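PDB 2YGK: DNA double-strand break repair nuclease NurA from Sulfolobus solfataricus, which processes the ends of double-stranded DNA as a manganese-dependent nuclease that works with the HerA helicase in double-strand break repair. Local coordinates for residues I2-I5 with Y6-V10; E152-K155 with L156-V160; D213-D216 with I217-L220; P301-K304 with A305-V309. All coordinates share one frame; numbering follows the deposited sequence.

Contact 1: I2-I5 with Y6-V10; sequences IRKI and YDKLV
Lys-8 and Lys-4, one turn apart on the short N-terminal helix 3-9, run side by side and point the same way, with the end of Lys-8 lying along the inner part of Lys-4. NZ of Lys-8 comes 3.7 Å from CB of Lys-4. The two chains are extended beyond CG, yet Lys-4 holds its own NZ 5.4 Å from NZ of Lys-8, so methylene meets ammonium and the like charges stay apart. This is the loose, solvent side of the helix, where Arg-3 also leads outward and Asp-7 sits over the carbonyl of Arg-3 without pairing with its guanidinium. CG of Asp-7 lies anti to its own carbonyl carbon (chi1 -55°), which folds the carboxylate back over the preceding turn, 3.5 Å from Arg-3 O.

The firm part is the backbone and the face bearing Ile-5 and Leu-9. Arg-3 O takes two N-H groups from opposite faces of its plane, Asp-7 N at 3.1 Å and Tyr-6 N at 2.8 Å, the former much the straighter. Lys-8 N closes the next turn on Lys-4 O at 2.9 Å, whereas the bond from Leu-9 N to Ile-5 O is weak. Ile-5 and Leu-9 are buried against the second subunit, packing on its Val-74 and Ile-95, while Tyr-6 reaches Leu-322 there. The chemistry is that of an amphipathic helix: apolar side chains serve the homodimer interface, and the charged ones lie on the exposed side of the dimer, although Lys-4 also makes a long, weak ion pair with Glu-91 of the second subunit.

Contact 2: E152-K155 with L156-V160; sequences EELK and LIRNV
Helical i to i+4 bonding joins 152-155 to 156-160 as the last turns of helix 151-159: Arg-158 N reaches Leu-154 O at 3.3 Å, Asn-159 N reaches Lys-155 O at 2.8 Å, and the bond from Leu-156 N to Glu-152 O is weak. Val-160 then leaves the helix with positive phi (62°) in a Schellman motif. Side chains of the second segment lean back on the carbonyls of the first. Leu-156 sets CB 3.5 Å from Glu-153 O, spreads CD1 alongside Glu-153 CA and also touches Asp-161. Cutting Leu-156 back to alanine is likely to open a gap beside Glu-153 CA and Asp-161, where the branched end had lain. Arg-158 has CG anti to its carbonyl carbon (chi1 -76°) and curls past Leu-154, bringing NH2 to 4.1 Å from Leu-154 CB; Leu-154 O lies obliquely to the guanidinium. Asn-159 folds its amide over the same turn, with ND2 2.8 Å from Lys-155 O, but the angle is too poor for a hydrogen bond. On the inner side Ile-157 puts CB 3.2 Å from Leu-154 O and turns its branches to Leu-177, Leu-180 and Phe-184 of helix 171-193. Glu-153, for its part, accepts from Ser-150 N with OE1. The chemistry implies a surface helix that meets helix 171-193 through Ile-157, with Val-160 also on Phe-184, while Lys-155 and Arg-158 on its outer side keep NZ and NH1 6.9 Å apart.

Contact 3: D213-D216 with I217-L220; sequences DYPD and ITVL
The loop 213-215, extended at Tyr-214 and Pro-215, turns into helix 216-223, with Pro-215 as the N-cap residue. Its carbonyl serves the first turn: Val-219 N approaches Pro-215 O in the carbonyl plane at 3.0 Å, the N-H nearly straight at 164°, and Thr-218 N adds a weak, strongly bent bond. Leu-220 N follows on Asp-216 O at 2.9 Å.

Among the side chains, Pro-215 and Thr-218 cross obliquely. CG of the proline ring meets the hydroxyl, with OG1 of Thr-218 3.5 Å away, and CB of Thr-218 stands 3.4 Å from Pro-215 O. The threonine puts OG1 anti to its carbonyl carbon (chi1 -59°), which carries the oxygen to the proline ring. Ile-217 lends a lighter apolar touch, its CG2 4.3 Å from Pro-215 CB. Over the second carbonyl, CG of Leu-220 packs 3.4 Å from Asp-216 O. The Asp-216 carboxylate turns out of the helix, where OD2 accepts from Leu-209 N and OD1 from Phe-210 N, which satisfies its two buried oxygens.

All the touching residues are buried between other elements of the fold. At the subunit boundary Pro-215 packs on Pro-100 of the second subunit and Thr-218 on its Arg-67. Within the chain, Val-219 rests on Ile-31 and Val-35 of helix 17-38, while Ile-217 and Leu-220 lie against Tyr-260 of strand 255-262.

Contact 4: P301-K304 with A305-V309; sequences PLLK and AHMDV
Helix 300-309 runs beside the manganese site of this RNase H-like nuclease domain, and a lysine-aspartate salt bridge one turn long, Lys-304 to Asp-308, ties 301-304 to 305-309 along its flank. NZ of Lys-304 lies 3.3 Å from OD2 of Asp-308 and uses the syn lone pair of that oxygen. Lys-304 sets CG anti to its backbone N (chi1 -179°), runs on extended and bends only at its last torsion (chi4 38°), which swings the ammonium toward the carboxylate; CG and CE both graze the same OD2. That oxygen also has Glu-77 OE1 close by, a like charge whose repulsion the lysine would be expected to offset. With an alanine in place of Lys-304, Asp-308 would probably face Glu-77 without this positive partner, and a gap would open where the chain from CG to CE had lain along OD2.

Behind this flank the backbone is regular. His-306 N meets Leu-302 O at 2.8 Å, nearly head-on to the carbonyl, and Ala-305 N meets Pro-301 O at 3.0 Å. The face bearing Pro-301, Leu-302, Ala-305 and His-306 lies on strand 54-65, at Ala-56 and Asp-58. Asp-58 and Asp-133 hold the manganese, and the His-306 side chain lies about 5 Å from the metal, beside the site. On the outer side the selenomethionine Met-307 slants across Leu-303: its SE atom rests 3.9 Å from CG of Leu-303, and its CG sits 3.1 Å from Leu-303 O.

How the contacts relate
The four contacts follow one another along the chain, and none touches another. Contact 4 is the one at the metal: its His-306 side chain lies about 3 Å from that of Asp-58, whereas contact 3 stands further off, with Ile-217 about 11 Å from Asp-133, side chain to side chain. Their centres are 26 Å apart. Contacts 1, 3 and 4 all meet the second subunit, and Val-309 of contact 4 packs on Ile-2 of that subunit, so the N-terminal end of one copy reaches the helix beside the other's metal site. Contact 2 touches no other chain; its centre is 56 Å from that of contact 1, across the chain's centre.

Contact 1: I2-I5 with Y6-V10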
loop_
_atom_site.group_PDB
_atom_site.type_symbol
_atom_site.label_atom_id
_atom_site.label_comp_id
_atom_site.label_asym_id
_atom_site.label_seq_id
_atom_site.Cartn_x
_atom_site.Cartn_y
_atom_site.Cartn_z
ATOM N N ILE A 2 8.870 -7.741 -18.895
ATOM C CA ILE A 2 10.037 -8.025 -19.756
ATOM C C ILE A 2 10.008 -9.457 -20.275
ATOM O O ILE A 2 10.359 -10.415 -19.535
ATOM C CB ILE A 2 11.330 -7.875 -18.985
ATOM C CG1 ILE A 2 11.636 -6.408 -18.734
ATOM C CG2 ILE A 2 12.461 -8.551 -19.709
ATOM C CD1 ILE A 2 12.371 -6.213 -17.438
ATOM N N ARG A 3 9.625 -9.624 -21.553
ATOM C CA ARG A 3 9.640 -10.971 -22.138
ATOM C C ARG A 3 10.668 -11.878 -21.418
ATOM O O ARG A 3 10.242 -12.908 -20.756
ATOM C CB ARG A 3 9.875 -10.922 -23.677
ATOM C CG ARG A 3 8.672 -10.261 -24.412
ATOM C CD ARG A 3 8.609 -10.369 -25.987
ATOM N NE ARG A 3 7.531 -9.508 -26.524
ATOM C CZ ARG A 3 6.207 -9.676 -26.288
ATOM N NH1 ARG A 3 5.730 -10.681 -25.540
ATOM N NH2 ARG A 3 5.334 -8.807 -26.797
ATOM N N LYS A 4 11.984 -11.462 -21.478
ATOM C CA LYS A 4 13.054 -12.251 -20.791
ATOM C C LYS A 4 12.594 -12.869 -19.413
ATOM O O LYS A 4 12.811 -14.068 -19.137
ATOM C CB LYS A 4 14.335 -11.401 -20.591
ATOM C CG LYS A 4 15.313 -11.371 -21.788
ATOM C CD LYS A 4 16.493 -10.406 -21.532
ATOM C CE LYS A 4 17.505 -10.406 -22.649
ATOM N NZ LYS A 4 18.398 -9.198 -22.579
ATOM N N ILE A 5 11.962 -12.076 -18.552
ATOM C CA ILE A 5 11.617 -12.607 -17.235
ATOM C C ILE A 5 10.757 -13.875 -17.276
ATOM O O ILE A 5 10.918 -14.785 -16.432
ATOM C CB ILE A 5 10.765 -11.676 -16.412
ATOM C CG1 ILE A 5 11.621 -10.718 -15.587
ATOM C CG2 ILE A 5 9.906 -12.502 -15.520
ATOM C CD1 ILE A 5 10.769 -9.761 -14.717
ATOM N N TYR A 6 9.790 -13.908 -18.197
ATOM C CA TYR A 6 8.825 -15.027 -18.207
ATOM C C TYR A 6 9.433 -16.201 -19.008
ATOM O O TYR A 6 9.285 -17.379 -18.630
ATOM C CB TYR A 6 7.443 -14.591 -18.757
ATOM C CG TYR A 6 6.683 -15.717 -19.457
ATOM C CD1 TYR A 6 6.942 -16.029 -20.823
ATOM C CD2 TYR A 6 5.741 -16.486 -18.767
ATOM C CE1 TYR A 6 6.265 -17.094 -21.464
ATOM C CE2 TYR A 6 5.061 -17.534 -19.394
ATOM C CZ TYR A 6 5.321 -17.829 -20.736
ATOM O OH TYR A 6 4.646 -18.863 -21.358
ATOM N N ASP A 7 10.109 -15.896 -20.105
ATOM C CA ASP A 7 10.807 -16.965 -20.797
ATOM C C ASP A 7 11.593 -17.697 -19.704
ATOM O O ASP A 7 11.346 -18.901 -19.441
ATOM C CB ASP A 7 11.703 -16.448 -21.940
ATOM C CG ASP A 7 10.920 -15.579 -22.935
ATOM O OD1 ASP A 7 9.630 -15.735 -23.024
ATOM O OD2 ASP A 7 11.557 -14.704 -23.602
ATOM N N LYS A 8 12.476 -16.955 -19.020
ATOM C CA LYS A 8 13.398 -17.545 -18.019
ATOM C C LYS A 8 12.673 -18.479 -17.006
ATOM O O LYS A 8 13.093 -19.621 -16.769
ATOM C CB LYS A 8 14.262 -16.437 -17.344
ATOM C CG LYS A 8 15.427 -15.879 -18.304
ATOM C CD LYS A 8 16.142 -14.568 -17.730
ATOM C CE LYS A 8 17.039 -13.680 -18.677
ATOM N NZ LYS A 8 17.013 -12.121 -18.216
ATOM N N LEU A 9 11.552 -18.043 -16.473
ATOM C CA LEU A 9 10.800 -18.900 -15.530
ATOM C C LEU A 9 10.260 -20.190 -16.166
ATOM O O LEU A 9 10.016 -21.199 -15.437
ATOM C CB LEU A 9 9.651 -18.134 -14.936
ATOM C CG LEU A 9 8.710 -18.927 -14.017
ATOM C CD1 LEU A 9 9.411 -19.506 -12.768
ATOM C CD2 LEU A 9 7.564 -18.043 -13.618
ATOM N N VAL A 10 10.087 -20.163 -17.515
ATOM C CA VAL A 10 9.608 -21.332 -18.269
ATOM C C VAL A 10 10.781 -22.085 -18.885
ATOM O O VAL A 10 11.248 -23.083 -18.311
ATOM C CB VAL A 10 8.573 -20.909 -19.351
ATOM C CG1 VAL A 10 8.368 -21.988 -20.380
ATOM C CG2 VAL A 10 7.240 -20.559 -18.683
#

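Contact 2: E152-K155 with L156-V160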
loop_
_atom_site.group_PDB
_atom_site.type_symbol
_atom_site.label_atom_id
_atom_site.label_comp_id
_atom_site.label_asym_id
_atom_site.label_seq_id
_atom_site.Cartn_x
_atom_site.Cartn_y
_atom_site.Cartn_z
ATOM N N GLU A 152 -10.661 19.066 24.664
ATOM C CA GLU A 152 -11.694 19.206 23.634
ATOM C C GLU A 152 -11.685 18.030 22.657
ATOM O O GLU A 152 -12.731 17.564 22.208
ATOM C CB GLU A 152 -11.490 20.517 22.869
ATOM C CG GLU A 152 -11.519 21.780 23.758
ATOM C CD GLU A 152 -10.821 22.979 23.127
ATOM O OE1 GLU A 152 -11.160 23.350 21.978
ATOM O OE2 GLU A 152 -9.929 23.549 23.790
ATOM N N GLU A 153 -10.486 17.559 22.341
ATOM C CA GLU A 153 -10.304 16.502 21.365
ATOM C C GLU A 153 -10.759 15.162 21.939
ATOM O O GLU A 153 -11.363 14.357 21.230
ATOM C CB GLU A 153 -8.839 16.457 20.906
ATOM C CG GLU A 153 -8.406 17.731 20.176
ATOM C CD GLU A 153 -6.902 17.882 20.031
ATOM O OE1 GLU A 153 -6.161 17.482 20.956
ATOM O OE2 GLU A 153 -6.459 18.427 18.992
ATOM N N LEU A 154 -10.491 14.935 23.224
ATOM C CA LEU A 154 -10.979 13.738 23.921
ATOM C C LEU A 154 -12.509 13.677 23.984
ATOM O O LEU A 154 -13.081 12.594 24.047
ATOM C CB LEU A 154 -10.407 13.654 25.341
ATOM C CG LEU A 154 -8.889 13.475 25.491
ATOM C CD1 LEU A 154 -8.497 13.684 26.945
ATOM C CD2 LEU A 154 -8.406 12.115 25.005
ATOM N N LYS A 155 -13.170 14.829 23.964
ATOM C CA LYS A 155 -14.635 14.866 23.982
ATOM C C LYS A 155 -15.258 14.373 22.674
ATOM O O LYS A 155 -16.268 13.663 22.697
ATOM C CB LYS A 155 -15.146 16.285 24.298
ATOM C CG LYS A 155 -15.065 16.668 25.762
ATOM C CD LYS A 155 -15.506 18.106 25.970
ATOM C CE LYS A 155 -15.092 18.633 27.339
ATOM N NZ LYS A 155 -15.737 19.930 27.647
ATOM N N LEU A 156 -14.663 14.777 21.549
ATOM C CA LEU A 156 -15.053 14.305 20.213
ATOM C C LEU A 156 -15.064 12.770 20.118
ATOM O O LEU A 156 -15.929 12.178 19.469
ATOM C CB LEU A 156 -14.089 14.880 19.165
ATOM C CG LEU A 156 -14.162 16.412 18.889
ATOM C CD1 LEU A 156 -12.896 16.850 18.093
ATOM C CD2 LEU A 156 -15.387 16.729 18.015
ATOM N N ILE A 157 -14.076 12.155 20.758
ATOM C CA ILE A 157 -14.035 10.719 20.948
ATOM C C ILE A 157 -15.320 10.284 21.642
ATOM O O ILE A 157 -16.074 9.468 21.104
ATOM C CB ILE A 157 -12.810 10.290 21.824
ATOM C CG1 ILE A 157 -11.481 10.625 21.133
ATOM C CG2 ILE A 157 -12.864 8.813 22.179
ATOM C CD1 ILE A 157 -11.278 9.958 19.802
ATOM N N ARG A 158 -15.564 10.861 22.821
ATOM C CA ARG A 158 -16.689 10.480 23.695
ATOM C C ARG A 158 -18.070 10.665 23.069
ATOM O O ARG A 158 -19.033 9.942 23.420
ATOM C CB ARG A 158 -16.630 11.248 25.033
ATOM C CG ARG A 158 -15.569 10.737 26.022
ATOM C CD ARG A 158 -15.347 11.695 27.210
ATOM N NE ARG A 158 -13.940 11.727 27.623
ATOM C CZ ARG A 158 -13.425 12.532 28.552
ATOM N NH1 ARG A 158 -14.193 13.394 29.216
ATOM N NH2 ARG A 158 -12.124 12.463 28.826
ATOM N N ASN A 159 -18.171 11.628 22.150
ATOM C CA ASN A 159 -19.448 11.944 21.531
ATOM C C ASN A 159 -19.595 11.354 20.146
ATOM O O ASN A 159 -20.645 11.494 19.525
ATOM C CB ASN A 159 -19.622 13.453 21.481
ATOM C CG ASN A 159 -19.370 14.094 22.821
ATOM O OD1 ASN A 159 -19.813 13.586 23.850
ATOM N ND2 ASN A 159 -18.645 15.202 22.823
ATOM N N VAL A 160 -18.531 10.707 19.670
ATOM C CA VAL A 160 -18.541 9.981 18.403
ATOM C C VAL A 160 -18.814 10.934 17.256
ATOM O O VAL A 160 -19.708 10.717 16.449
ATOM C CB VAL A 160 -19.580 8.820 18.410
ATOM C CG1 VAL A 160 -19.497 8.027 17.109
ATOM C CG2 VAL A 160 -19.371 7.905 19.631
#

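Contact 3: D213-D216 with I217-L220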
loop_
_atom_site.group_PDB
_atom_site.type_symbol
_atom_site.label_atom_id
_atom_site.label_comp_id
_atom_site.label_asym_id
_atom_site.label_seq_id
_atom_site.Cartn_x
_atom_site.Cartn_y
_atom_site.Cartn_z
ATOM N N ASP A 213 7.816 -20.413 10.324
ATOM C CA ASP A 213 8.068 -19.293 9.433
ATOM C C ASP A 213 6.818 -18.879 8.688
ATOM O O ASP A 213 6.744 -17.753 8.212
ATOM C CB ASP A 213 9.164 -19.627 8.414
ATOM C CG ASP A 213 10.553 -19.701 9.034
ATOM O OD1 ASP A 213 10.811 -19.006 10.037
ATOM O OD2 ASP A 213 11.391 -20.453 8.494
ATOM N N TYR A 214 5.849 -19.787 8.586
ATOM C CA TYR A 214 4.583 -19.529 7.897
ATOM C C TYR A 214 3.440 -19.343 8.904
ATOM O O TYR A 214 3.546 -19.766 10.047
ATOM C CB TYR A 214 4.292 -20.668 6.905
ATOM C CG TYR A 214 5.154 -20.564 5.676
ATOM C CD1 TYR A 214 6.447 -21.059 5.659
ATOM C CD2 TYR A 214 4.692 -19.913 4.542
ATOM C CE1 TYR A 214 7.256 -20.919 4.516
ATOM C CE2 TYR A 214 5.469 -19.772 3.416
ATOM C CZ TYR A 214 6.751 -20.268 3.396
ATOM O OH TYR A 214 7.519 -20.103 2.257
ATOM N N PRO A 215 2.348 -18.681 8.499
ATOM C CA PRO A 215 1.273 -18.565 9.482
ATOM C C PRO A 215 0.455 -19.851 9.676
ATOM O O PRO A 215 0.403 -20.720 8.792
ATOM C CB PRO A 215 0.423 -17.421 8.933
ATOM C CG PRO A 215 0.772 -17.307 7.513
ATOM C CD PRO A 215 2.160 -17.778 7.353
ATOM N N ASP A 216 -0.170 -19.943 10.851
ATOM C CA ASP A 216 -0.905 -21.138 11.308
ATOM C C ASP A 216 -2.017 -21.513 10.364
ATOM O O ASP A 216 -2.259 -22.704 10.095
ATOM C CB ASP A 216 -1.535 -20.894 12.668
ATOM C CG ASP A 216 -0.515 -20.766 13.783
ATOM O OD1 ASP A 216 0.574 -21.374 13.706
ATOM O OD2 ASP A 216 -0.821 -20.048 14.757
ATOM N N ILE A 217 -2.674 -20.472 9.869
ATOM C CA ILE A 217 -3.827 -20.603 9.001
ATOM C C ILE A 217 -3.397 -21.258 7.709
ATOM O O ILE A 217 -4.159 -22.042 7.153
ATOM C CB ILE A 217 -4.527 -19.232 8.754
ATOM C CG1 ILE A 217 -5.940 -19.434 8.174
ATOM C CG2 ILE A 217 -3.682 -18.332 7.858
ATOM C CD1 ILE A 217 -6.752 -18.109 7.943
ATOM N N THR A 218 -2.170 -20.979 7.255
ATOM C CA THR A 218 -1.626 -21.612 6.051
ATOM C C THR A 218 -1.190 -23.056 6.318
ATOM O O THR A 218 -1.371 -23.950 5.483
ATOM C CB THR A 218 -0.418 -20.820 5.521
ATOM O OG1 THR A 218 -0.822 -19.477 5.215
ATOM C CG2 THR A 218 0.158 -21.474 4.297
ATOM N N VAL A 219 -0.602 -23.281 7.483
ATOM C CA VAL A 219 -0.292 -24.632 7.939
ATOM C C VAL A 219 -1.539 -25.532 7.941
ATOM O O VAL A 219 -1.491 -26.632 7.429
ATOM C CB VAL A 219 0.402 -24.615 9.336
ATOM C CG1 VAL A 219 0.259 -25.905 10.019
ATOM C CG2 VAL A 219 1.860 -24.336 9.185
ATOM N N LEU A 220 -2.661 -25.059 8.467
ATOM C CA LEU A 220 -3.891 -25.885 8.495
ATOM C C LEU A 220 -4.536 -26.165 7.138
ATOM O O LEU A 220 -5.237 -27.160 6.958
ATOM C CB LEU A 220 -4.950 -25.245 9.387
ATOM C CG LEU A 220 -4.580 -25.096 10.852
ATOM C CD1 LEU A 220 -5.478 -24.053 11.485
ATOM C CD2 LEU A 220 -4.635 -26.475 11.570
#

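Contact 4: P301-K304 with A305-V309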
loop_
_atom_site.group_PDB
_atom_site.type_symbol
_atom_site.label_atom_id
_atom_site.label_comp_id
_atom_site.label_asym_id
_atom_site.label_seq_id
_atom_site.Cartn_x
_atom_site.Cartn_y
_atom_site.Cartn_z
ATOM N N PRO A 301 -23.616 -13.763 4.720
ATOM C CA PRO A 301 -23.847 -12.399 5.160
ATOM C C PRO A 301 -22.626 -11.483 5.032
ATOM O O PRO A 301 -22.749 -10.333 4.618
ATOM C CB PRO A 301 -24.231 -12.609 6.626
ATOM C CG PRO A 301 -25.073 -13.822 6.564
ATOM C CD PRO A 301 -24.304 -14.718 5.614
ATOM N N LEU A 302 -21.450 -11.985 5.382
ATOM C CA LEU A 302 -20.255 -11.213 5.174
ATOM C C LEU A 302 -19.942 -11.053 3.690
ATOM O O LEU A 302 -19.728 -9.949 3.211
ATOM C CB LEU A 302 -19.079 -11.881 5.854
ATOM C CG LEU A 302 -18.974 -11.519 7.319
ATOM C CD1 LEU A 302 -17.782 -12.223 7.934
ATOM C CD2 LEU A 302 -18.825 -10.020 7.456
ATOM N N LEU A 303 -19.874 -12.147 2.953
ATOM C CA LEU A 303 -19.575 -12.034 1.528
ATOM C C LEU A 303 -20.446 -10.975 0.858
ATOM O O LEU A 303 -19.986 -10.259 -0.011
ATOM C CB LEU A 303 -19.721 -13.376 0.820
ATOM C CG LEU A 303 -19.422 -13.354 -0.687
ATOM C CD1 LEU A 303 -18.050 -12.748 -0.967
ATOM C CD2 LEU A 303 -19.538 -14.764 -1.339
ATOM N N LYS A 304 -21.690 -10.874 1.281
ATOM C CA LYS A 304 -22.634 -9.962 0.677
ATOM C C LYS A 304 -22.301 -8.576 1.102
ATOM O O LYS A 304 -22.234 -7.674 0.278
ATOM C CB LYS A 304 -24.082 -10.264 1.094
ATOM C CG LYS A 304 -25.086 -9.319 0.429
ATOM C CD LYS A 304 -26.451 -9.341 1.169
ATOM C CE LYS A 304 -27.399 -8.207 0.676
ATOM N NZ LYS A 304 -27.354 -7.911 -0.770
ATOM N N ALA A 305 -22.103 -8.398 2.393
ATOM C CA ALA A 305 -21.725 -7.094 2.908
ATOM C C ALA A 305 -20.509 -6.608 2.143
ATOM O O ALA A 305 -20.462 -5.466 1.679
ATOM C CB ALA A 305 -21.431 -7.167 4.378
ATOM N N HIS A 306 -19.544 -7.501 1.965
ATOM C CA HIS A 306 -18.284 -7.132 1.354
ATOM C C HIS A 306 -18.540 -6.775 -0.088
ATOM O O HIS A 306 -17.999 -5.798 -0.605
ATOM C CB HIS A 306 -17.300 -8.280 1.465
ATOM C CG HIS A 306 -15.989 -8.036 0.799
ATOM N ND1 HIS A 306 -15.137 -7.022 1.180
ATOM C CD2 HIS A 306 -15.350 -8.693 -0.187
ATOM C CE1 HIS A 306 -14.038 -7.055 0.447
ATOM N NE2 HIS A 306 -14.139 -8.068 -0.386
HETATM N N MSE A 307 -19.374 -7.540 -0.770
HETATM C CA MSE A 307 -19.523 -7.288 -2.195
HETATM C C MSE A 307 -20.204 -5.939 -2.439
HETATM O O MSE A 307 -19.935 -5.235 -3.420
HETATM C CB MSE A 307 -20.296 -8.412 -2.850
HETATM C CG MSE A 307 -19.475 -9.656 -3.056
HETATM SE SE MSE A 307 -20.658 -11.093 -3.652
HETATM C CE MSE A 307 -21.072 -10.352 -5.423
ATOM N N ASP A 308 -21.094 -5.566 -1.548
ATOM C CA ASP A 308 -21.859 -4.360 -1.790
ATOM C C ASP A 308 -21.040 -3.110 -1.577
ATOM O O ASP A 308 -21.202 -2.162 -2.304
ATOM C CB ASP A 308 -23.076 -4.355 -0.885
ATOM C CG ASP A 308 -24.086 -5.357 -1.312
ATOM O OD1 ASP A 308 -24.012 -5.764 -2.477
ATOM O OD2 ASP A 308 -24.968 -5.718 -0.515
ATOM N N VAL A 309 -20.161 -3.116 -0.579
ATOM C CA VAL A 309 -19.409 -1.911 -0.271
ATOM C C VAL A 309 -18.189 -1.716 -1.167
ATOM O O VAL A 309 -17.628 -0.631 -1.192
ATOM C CB VAL A 309 -18.954 -1.867 1.220
ATOM C CG1 VAL A 309 -20.149 -1.738 2.079
ATOM C CG2 VAL A 309 -18.115 -3.079 1.601
#